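Local coordinates for RND efflux system, outer membrane lipoprotein, NodT family (Burkholderia mallei, PDB 6U94), which probably forms an outer-membrane efflux channel, serving as the exit duct of a pump of the resistance-nodulation-division type, at residues Lys393-Glu396 against Ala397-Arg400; Gln429-Ala432 against Ala433-Leu436. All coordinates share one frame; numbering follows the deposited sequence.

Interaction 1 of 2, residues Lys393-Glu396 against Ala397-Arg400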
ATOM      1  N   LYS A 393       4.247  15.321   6.082  1.00 62.65           N
ATOM      2  CA  LYS A 393       4.844  16.439   6.809  1.00 73.08           C
ATOM      3  C   LYS A 393       4.461  17.776   6.186  1.00 74.39           C
ATOM      4  O   LYS A 393       4.222  18.755   6.903  1.00 81.20           O
ATOM      5  CB  LYS A 393       6.364  16.279   6.860  1.00 76.99           C
ATOM      6  CG  LYS A 393       6.821  15.173   7.797  1.00 83.88           C
ATOM      7  CD  LYS A 393       8.250  14.751   7.504  1.00 91.08           C
ATOM      8  CE  LYS A 393       8.694  13.607   8.407  1.00 94.67           C
ATOM      9  NZ  LYS A 393       8.932  14.056   9.807  1.00 97.95           N
ATOM     10  N   ALA A 394       4.395  17.838   4.855  1.00 71.20           N
ATOM     11  CA  ALA A 394       3.956  19.064   4.200  1.00 67.91           C
ATOM     12  C   ALA A 394       2.503  19.373   4.534  1.00 72.03           C
ATOM     13  O   ALA A 394       2.152  20.527   4.811  1.00 76.73           O
ATOM     14  CB  ALA A 394       4.148  18.953   2.690  1.00 62.80           C
ATOM     15  N   GLN A 395       1.646  18.350   4.521  1.00 67.41           N
ATOM     16  CA  GLN A 395       0.239  18.562   4.833  1.00 67.41           C
ATOM     17  C   GLN A 395       0.045  18.980   6.285  1.00 68.36           C
ATOM     18  O   GLN A 395      -0.894  19.721   6.594  1.00 70.32           O
ATOM     19  CB  GLN A 395      -0.558  17.292   4.528  1.00 67.01           C
ATOM     20  CG  GLN A 395      -2.046  17.513   4.323  1.00 69.67           C
ATOM     21  CD  GLN A 395      -2.363  18.217   3.013  1.00 71.90           C
ATOM     22  OE1 GLN A 395      -3.454  18.758   2.837  1.00 75.24           O
ATOM     23  NE2 GLN A 395      -1.412  18.204   2.084  1.00 69.72           N
ATOM     24  N   GLU A 396       0.917  18.521   7.184  1.00 66.60           N
ATOM     25  CA  GLU A 396       0.781  18.883   8.591  1.00 65.82           C
ATOM     26  C   GLU A 396       1.160  20.341   8.829  1.00 67.17           C
ATOM     27  O   GLU A 396       0.500  21.037   9.609  1.00 64.09           O
ATOM     28  CB  GLU A 396       1.629  17.951   9.457  1.00 67.49           C
ATOM     29  CG  GLU A 396       1.011  16.573   9.650  1.00 72.91           C
ATOM     30  CD  GLU A 396       1.928  15.612  10.380  1.00 74.79           C
ATOM     31  OE1 GLU A 396       3.155  15.839  10.385  1.00 75.44           O
ATOM     32  OE2 GLU A 396       1.417  14.625  10.952  1.00 79.65           O
ATOM     33  N   ALA A 397       2.220  20.820   8.169  1.00 67.67           N
ATOM     34  CA  ALA A 397       2.575  22.230   8.283  1.00 73.51           C
ATOM     35  C   ALA A 397       1.538  23.113   7.605  1.00 73.20           C
ATOM     36  O   ALA A 397       1.295  24.242   8.049  1.00 78.67           O
ATOM     37  CB  ALA A 397       3.962  22.477   7.687  1.00 58.81           C
ATOM     38  N   MET A 398       0.910  22.616   6.537  1.00 77.85           N
ATOM     39  CA  MET A 398      -0.171  23.363   5.904  1.00 81.90           C
ATOM     40  C   MET A 398      -1.377  23.462   6.829  1.00 80.75           C
ATOM     41  O   MET A 398      -1.979  24.534   6.967  1.00 82.16           O
ATOM     42  CB  MET A 398      -0.556  22.701   4.580  1.00 88.14           C
ATOM     43  CG  MET A 398      -1.138  23.651   3.548  1.00 96.50           C
ATOM     44  SD  MET A 398      -1.453  22.837   1.968  1.00105.15           S
ATOM     45  CE  MET A 398      -2.886  21.849   2.375  1.00103.10           C
ATOM     46  N   ILE A 399      -1.730  22.354   7.485  1.00 75.87           N
ATOM     47  CA  ILE A 399      -2.816  22.368   8.462  1.00 72.25           C
ATOM     48  C   ILE A 399      -2.467  23.275   9.634  1.00 72.62           C
ATOM     49  O   ILE A 399      -3.352  23.894  10.238  1.00 77.93           O
ATOM     50  CB  ILE A 399      -3.128  20.926   8.921  1.00 69.11           C
ATOM     51  CG1 ILE A 399      -3.778  20.142   7.780  1.00 65.28           C
ATOM     52  CG2 ILE A 399      -4.027  20.909  10.152  1.00 56.99           C
ATOM     53  CD1 ILE A 399      -3.864  18.646   8.037  1.00 68.34           C
ATOM     54  N   ARG A 400      -1.177  23.393   9.959  1.00 72.26           N
ATOM     55  CA  ARG A 400      -0.769  24.268  11.054  1.00 76.08           C
ATOM     56  C   ARG A 400      -1.013  25.735  10.712  1.00 74.14           C
ATOM     57  O   ARG A 400      -1.443  26.513  11.570  1.00 76.16           O
ATOM     58  CB  ARG A 400       0.704  24.031  11.393  1.00 80.02           C
ATOM     59  CG  ARG A 400       1.126  24.597  12.736  1.00 87.89           C
ATOM     60  CD  ARG A 400       2.576  24.261  13.063  1.00 94.42           C
ATOM     61  NE  ARG A 400       2.975  22.960  12.533  1.00 95.86           N
ATOM     62  CZ  ARG A 400       3.970  22.779  11.668  1.00 96.19           C
ATOM     63  NH1 ARG A 400       4.681  23.818  11.248  1.00 99.26           N
ATOM     64  NH2 ARG A 400       4.261  21.561  11.233  1.00 90.97           N
TER

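Interaction 2 of 2, residues Gln429-Ala432 against Ala433-Leu436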
ATOM      1  N   GLN A 429     -10.667  25.359   3.450  1.00 89.96           N
ATOM      2  CA  GLN A 429      -9.336  24.860   3.124  1.00 87.18           C
ATOM      3  C   GLN A 429      -8.784  23.982   4.237  1.00 81.00           C
ATOM      4  O   GLN A 429      -8.064  23.013   3.963  1.00 77.96           O
ATOM      5  CB  GLN A 429      -8.382  26.023   2.854  1.00 93.24           C
ATOM      6  CG  GLN A 429      -8.654  26.772   1.567  1.00100.48           C
ATOM      7  CD  GLN A 429      -7.592  27.813   1.274  1.00105.08           C
ATOM      8  OE1 GLN A 429      -6.495  27.769   1.832  1.00104.92           O
ATOM      9  NE2 GLN A 429      -7.913  28.761   0.400  1.00109.99           N
ATOM     10  N   LEU A 430      -9.103  24.302   5.493  1.00 79.55           N
ATOM     11  CA  LEU A 430      -8.611  23.502   6.610  1.00 73.56           C
ATOM     12  C   LEU A 430      -9.211  22.101   6.589  1.00 71.25           C
ATOM     13  O   LEU A 430      -8.493  21.104   6.722  1.00 69.59           O
ATOM     14  CB  LEU A 430      -8.923  24.206   7.931  1.00 73.25           C
ATOM     15  CG  LEU A 430      -8.590  23.448   9.219  1.00 69.82           C
ATOM     16  CD1 LEU A 430      -7.097  23.192   9.327  1.00 66.82           C
ATOM     17  CD2 LEU A 430      -9.093  24.213  10.433  1.00 72.46           C
ATOM     18  N   PHE A 431     -10.533  22.009   6.411  1.00 72.96           N
ATOM     19  CA  PHE A 431     -11.192  20.709   6.393  1.00 74.27           C
ATOM     20  C   PHE A 431     -10.729  19.862   5.213  1.00 76.63           C
ATOM     21  O   PHE A 431     -10.615  18.637   5.336  1.00 77.34           O
ATOM     22  CB  PHE A 431     -12.711  20.899   6.363  1.00 77.94           C
ATOM     23  CG  PHE A 431     -13.482  19.615   6.363  1.00 83.24           C
ATOM     24  CD1 PHE A 431     -13.193  18.617   7.278  1.00 85.92           C
ATOM     25  CD2 PHE A 431     -14.511  19.409   5.457  1.00 85.64           C
ATOM     26  CE1 PHE A 431     -13.904  17.428   7.281  1.00 84.27           C
ATOM     27  CE2 PHE A 431     -15.229  18.225   5.457  1.00 86.01           C
ATOM     28  CZ  PHE A 431     -14.924  17.234   6.371  1.00 84.97           C
ATOM     29  N   ALA A 432     -10.445  20.490   4.071  1.00 76.68           N
ATOM     30  CA  ALA A 432      -9.921  19.736   2.938  1.00 71.08           C
ATOM     31  C   ALA A 432      -8.517  19.221   3.224  1.00 72.13           C
ATOM     32  O   ALA A 432      -8.167  18.097   2.841  1.00 71.71           O
ATOM     33  CB  ALA A 432      -9.930  20.601   1.679  1.00 71.25           C
ATOM     34  N   ALA A 433      -7.703  20.025   3.911  1.00 69.60           N
ATOM     35  CA  ALA A 433      -6.339  19.608   4.214  1.00 67.12           C
ATOM     36  C   ALA A 433      -6.304  18.519   5.276  1.00 65.37           C
ATOM     37  O   ALA A 433      -5.424  17.651   5.243  1.00 64.21           O
ATOM     38  CB  ALA A 433      -5.508  20.811   4.660  1.00 64.22           C
ATOM     39  N   GLN A 434      -7.243  18.547   6.227  1.00 63.12           N
ATOM     40  CA  GLN A 434      -7.273  17.524   7.266  1.00 63.42           C
ATOM     41  C   GLN A 434      -7.678  16.170   6.695  1.00 65.59           C
ATOM     42  O   GLN A 434      -7.182  15.130   7.141  1.00 60.35           O
ATOM     43  CB  GLN A 434      -8.221  17.943   8.387  1.00 65.25           C
ATOM     44  CG  GLN A 434      -7.769  19.178   9.152  1.00 64.31           C
ATOM     45  CD  GLN A 434      -8.761  19.596  10.217  1.00 68.89           C
ATOM     46  OE1 GLN A 434      -9.949  19.780   9.941  1.00 69.31           O
ATOM     47  NE2 GLN A 434      -8.280  19.744  11.446  1.00 71.09           N
ATOM     48  N   GLN A 435      -8.586  16.162   5.717  1.00 67.52           N
ATOM     49  CA  GLN A 435      -8.935  14.913   5.051  1.00 70.40           C
ATOM     50  C   GLN A 435      -7.754  14.366   4.262  1.00 71.36           C
ATOM     51  O   GLN A 435      -7.478  13.163   4.305  1.00 66.18           O
ATOM     52  CB  GLN A 435     -10.141  15.124   4.138  1.00 71.69           C
ATOM     53  CG  GLN A 435     -11.416  15.503   4.873  1.00 71.95           C
ATOM     54  CD  GLN A 435     -12.507  15.981   3.936  1.00 77.44           C
ATOM     55  OE1 GLN A 435     -12.778  17.180   3.844  1.00 83.53           O
ATOM     56  NE2 GLN A 435     -13.144  15.047   3.237  1.00 75.66           N
ATOM     57  N   LEU A 436      -7.035  15.239   3.550  1.00 72.10           N
ATOM     58  CA  LEU A 436      -5.886  14.790   2.772  1.00 67.57           C
ATOM     59  C   LEU A 436      -4.802  14.192   3.653  1.00 67.72           C
ATOM     60  O   LEU A 436      -4.086  13.285   3.219  1.00 67.39           O
ATOM     61  CB  LEU A 436      -5.312  15.948   1.955  1.00 69.20           C
ATOM     62  CG  LEU A 436      -5.658  15.968   0.467  1.00 72.04           C
ATOM     63  CD1 LEU A 436      -4.753  16.935  -0.278  1.00 72.39           C
ATOM     64  CD2 LEU A 436      -5.554  14.567  -0.117  1.00 70.39           C
TER

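Interaction 1 of 2, residues Lys393-Glu396 against Ala397-Arg400
Ile-399 is draped over the carbonyl oxygen of Gln-395, one helical turn earlier, and its longer branch stays close to that oxygen along its length. At the root, Ile-399 CB is 3.4 Å from Gln-395 O and also lies near the carbonyl of Glu-396. The next atom, CG1, sits beside its own backbone N (chi1 -70°) and is thereby swung back over the preceding turn, 3.1 Å from Gln-395 O, which makes it a tight contact. At the tip, Ile-399 CD1 is still 3.5 Å from Gln-395 O and reaches the aliphatic part of the glutamine, 4.3 Å from Gln-395 CG. The same carbonyl accepts the amide of Ile-399 (N to O 2.9 Å), so a polar bond and methylene packing converge on one oxygen. This is the i to i+4 relation of an alpha-helix, here inside the long helix 362-415 of the outer membrane factor fold. Three further bonds of this kind join the two segments, the last from Arg-400 N to Glu-396 O. Gln-395 and Met-398 run side by side in the same direction, and the methionine methyl bends round to Gln-395 CD (Met-398 CE to CD 3.7 Å). Both of these side chains, with Ile-399, also touch Ala-433 of helix 421-454. On the solvent side, Arg-400 folds back along the helix until one guanidinium face overlies Ala-397 CA, displaced toward the rim of the group. Its charge lies 5.9 Å from that of Glu-396 (NH2 to OE1), which leaves at most a long-range attraction.

Interaction 2 of 2, residues Gln429-Ala432 against Ala433-Leu436
The ring of Phe-431 and the amide of Gln-435 are brought together by two different first torsions: the phenylalanine CG points directly opposite its backbone N (chi1 -179°), which sends the ring forward along the helix, whereas the glutamine CG lies beside its own N (chi1 -64°) and sends the chain back to meet it. The extended glutamine then passes over one face of the ring, with Gln-435 CD 3.7 Å from Phe-431 CZ and the amide plane only 29° from that of the ring, so that the two flat groups overlap in a shallow tilt. On the way, Gln-435 CG packs 3.3 Å from Phe-431 O, the carbonyl that also accepts the amide of Gln-435 (N to O 3.2 Å). One residue earlier the same spacing is used differently. Gln-434 reaches back across Leu-430, where its CG lies 3.2 Å from Leu-430 O and 4.1 Å from the branch methyl Leu-430 CD1. The carboxamide oxygen of Gln-434 ends near the edge of the Phe-431 ring, 4.4 Å from Phe-431 CD1, while the Gln-435 amide occupies the face. Underneath, Gln-434 N bonds to Leu-430 O at 2.9 Å. The small Ala-433 sets its CB against the carbonyls of Gln-429 and Leu-430. The buried Phe-431 rests on Leu-186 and Thr-190 of helix 156-203, with Gln-434 and Gln-435 also touching Leu-186, while Ala-433 and Leu-436 turn to helix 362-415, so this part of helix 421-454 is wedged between two neighbouring helices.

How the interactions relate
Interactions 1 and 2 come in series along the chain, the first on helix 362-415 and the second on helix 421-454, the next helix. The short connection between them makes a hairpin, and the two stretches run antiparallel with centres about 10 Å apart. They meet directly at Ala-433, whose small side chain admits Met-398 (CE to Ala-433 CB 3.6 Å) and whose carbonyl receives Ile-399 (CD1 to Ala-433 O 3.4 Å). Each contact belongs to one arm, and the small side chain of Ala-433 lies where the two arms touch. Long paired helices of this kind are consistent with the helical barrel that outer membrane factors extend into the periplasm.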